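Local coordinates for SH2 domain-containing protein 3C (Homo sapiens, PDB 3T6G) that acts as an adapter in integrin-mediated cell adhesion and migration, its C-terminal Ras-GEF-like domain adopting a closed conformation, required for BCAR1 binding, that cannot perform canonical nucleotide exchange, at residues D98-F103 and P211-L216. The protein carries 2 engineered substitutions. Residues are numbered along the deposited sequence; the frame is centred on the assembly and turned at random.
Sequences DLLERF and PLITLL
In the all-helical Cdc25-homology (Ras-GEF-like) domain, the long helix 93-115 meets the short helix 210-215 where Leu-99 and Leu-100 receive the side chain of Ile-213. The local axes pass 10.8 Å apart at a signed crossing angle of -120°; two consecutive residues of each segment make the contacts, with 166 Å² buried in all. The nearest backbone approach is 8.0 Å, between CA of Leu-100 and CA of Ile-213. Ile-213 CD1 reaches into the angle between the two leucines, 4.0 Å from CD2 of Leu-100 and 4.1 Å from CB of Leu-99. With CG1 set between the backbone N and the carbonyl carbon (chi1 60°) and CD1 extended beyond it (chi2 178°), this methyl projects to helix 93-115, and the Ile-213 and Leu-100 side chains run past one another in opposite senses. The contact joins two helices of a domain whose closed conformation precludes canonical exchange, by apolar van der Waals packing and with no hydrogen bond between the segments. At the more exposed margin, Thr-214 OG1 lies 4.1 Å from CD2 of Leu-100; its polar partner is the backbone carbonyl of Leu-210, one turn earlier in its own helix. Leu-99 also packs against Val-64 and Phe-146, and Leu-87 touches both Leu-99 and Leu-212, bridging the two helices beside the contact.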
loop_
_atom_site.group_PDB
_atom_site.type_symbol
_atom_site.label_atom_id
_atom_site.label_comp_id
_atom_site.label_asym_id
_atom_site.label_seq_id
_atom_site.Cartn_x
_atom_site.Cartn_y
_atom_site.Cartn_z
ATOM N N ASP A 98 2.932 6.316 -5.759
ATOM C CA ASP A 98 2.923 5.569 -7.021
ATOM C C ASP A 98 2.191 4.239 -6.890
ATOM O O ASP A 98 1.414 3.865 -7.768
ATOM C CB ASP A 98 4.341 5.285 -7.526
ATOM C CG ASP A 98 5.000 6.501 -8.089
ATOM O OD1 ASP A 98 4.261 7.453 -8.449
ATOM O OD2 ASP A 98 6.252 6.504 -8.173
ATOM N N LEU A 99 2.472 3.509 -5.817
ATOM C CA LEU A 99 1.767 2.270 -5.575
ATOM C C LEU A 99 0.272 2.520 -5.380
ATOM O O LEU A 99 -0.525 1.644 -5.654
ATOM C CB LEU A 99 2.327 1.514 -4.375
ATOM C CG LEU A 99 3.677 0.823 -4.511
ATOM C CD1 LEU A 99 4.072 0.223 -3.150
ATOM C CD2 LEU A 99 3.614 -0.263 -5.568
ATOM N N LEU A 100 -0.111 3.698 -4.897
ATOM C CA LEU A 100 -1.534 3.975 -4.712
ATOM C C LEU A 100 -2.205 4.270 -6.063
ATOM O O LEU A 100 -3.349 3.852 -6.296
ATOM C CB LEU A 100 -1.789 5.109 -3.701
ATOM C CG LEU A 100 -1.634 4.811 -2.196
ATOM C CD1 LEU A 100 -1.564 6.103 -1.376
ATOM C CD2 LEU A 100 -2.726 3.922 -1.652
ATOM N N GLU A 101 -1.510 4.980 -6.952
ATOM C CA GLU A 101 -2.049 5.206 -8.292
ATOM C C GLU A 101 -2.197 3.865 -8.982
ATOM O O GLU A 101 -3.204 3.600 -9.638
ATOM C CB GLU A 101 -1.149 6.101 -9.140
ATOM C CG GLU A 101 -1.677 6.314 -10.568
ATOM C CD GLU A 101 -2.800 7.347 -10.647
ATOM O OE1 GLU A 101 -2.748 8.327 -9.877
ATOM O OE2 GLU A 101 -3.729 7.194 -11.473
ATOM N N ARG A 102 -1.194 3.015 -8.804
ATOM C CA ARG A 102 -1.185 1.742 -9.498
ATOM C C ARG A 102 -2.402 0.938 -9.084
ATOM O O ARG A 102 -3.184 0.491 -9.929
ATOM C CB ARG A 102 0.093 0.939 -9.223
ATOM C CG ARG A 102 0.275 -0.232 -10.211
ATOM C CD ARG A 102 1.559 -1.031 -9.993
ATOM N NE ARG A 102 1.465 -2.361 -10.583
ATOM C CZ ARG A 102 1.367 -2.596 -11.895
ATOM N NH1 ARG A 102 1.355 -1.595 -12.777
ATOM N NH2 ARG A 102 1.288 -3.837 -12.336
ATOM N N PHE A 103 -2.528 0.751 -7.775
ATOM C CA PHE A 103 -3.631 0.031 -7.156
ATOM C C PHE A 103 -5.013 0.493 -7.662
ATOM O O PHE A 103 -5.741 -0.282 -8.309
ATOM C CB PHE A 103 -3.537 0.193 -5.645
ATOM C CG PHE A 103 -4.467 -0.697 -4.867
ATOM C CD1 PHE A 103 -4.075 -1.975 -4.489
ATOM C CD2 PHE A 103 -5.717 -0.244 -4.478
ATOM C CE1 PHE A 103 -4.915 -2.786 -3.753
ATOM C CE2 PHE A 103 -6.565 -1.057 -3.731
ATOM C CZ PHE A 103 -6.161 -2.327 -3.366
ATOM N N PRO A 211 -2.915 -1.194 3.755
ATOM C CA PRO A 211 -3.252 -0.442 4.963
ATOM C C PRO A 211 -2.118 0.507 5.345
ATOM O O PRO A 211 -2.354 1.703 5.403
ATOM C CB PRO A 211 -3.434 -1.539 6.007
ATOM C CG PRO A 211 -3.975 -2.665 5.216
ATOM C CD PRO A 211 -3.245 -2.620 3.888
ATOM N N LEU A 212 -0.914 -0.010 5.570
ATOM C CA LEU A 212 0.241 0.839 5.884
ATOM C C LEU A 212 0.384 2.100 5.008
ATOM O O LEU A 212 0.416 3.213 5.511
ATOM C CB LEU A 212 1.524 0.036 5.776
ATOM C CG LEU A 212 2.803 0.875 5.852
ATOM C CD1 LEU A 212 2.976 1.460 7.271
ATOM C CD2 LEU A 212 4.015 0.041 5.472
ATOM N N ILE A 213 0.488 1.948 3.697
ATOM C CA ILE A 213 0.760 3.126 2.891
ATOM C C ILE A 213 -0.387 4.117 2.909
ATOM O O ILE A 213 -0.211 5.297 2.622
ATOM C CB ILE A 213 1.172 2.796 1.447
ATOM C CG1 ILE A 213 0.082 2.009 0.713
ATOM C CG2 ILE A 213 2.498 2.039 1.428
ATOM C CD1 ILE A 213 0.463 1.722 -0.733
ATOM N N THR A 214 -1.568 3.646 3.258
ATOM C CA THR A 214 -2.703 4.549 3.341
ATOM C C THR A 214 -2.656 5.362 4.647
ATOM O O THR A 214 -2.866 6.576 4.646
ATOM C CB THR A 214 -4.001 3.778 3.194
ATOM O OG1 THR A 214 -3.848 2.841 2.123
ATOM C CG2 THR A 214 -5.139 4.723 2.856
ATOM N N LEU A 215 -2.365 4.682 5.753
ATOM C CA LEU A 215 -2.057 5.342 7.003
ATOM C C LEU A 215 -1.023 6.457 6.774
ATOM O O LEU A 215 -1.348 7.643 6.866
ATOM C CB LEU A 215 -1.514 4.317 7.998
ATOM C CG LEU A 215 -2.452 3.794 9.086
ATOM C CD1 LEU A 215 -3.868 4.057 8.715
ATOM C CD2 LEU A 215 -2.231 2.317 9.352
ATOM N N LEU A 216 0.211 6.080 6.449
ATOM C CA LEU A 216 1.297 7.052 6.362
ATOM C C LEU A 216 1.021 8.203 5.406
ATOM O O LEU A 216 1.779 9.165 5.363
ATOM C CB LEU A 216 2.610 6.397 5.963
ATOM C CG LEU A 216 2.988 5.019 6.507
ATOM C CD1 LEU A 216 4.471 4.732 6.236
ATOM C CD2 LEU A 216 2.685 4.919 7.971
#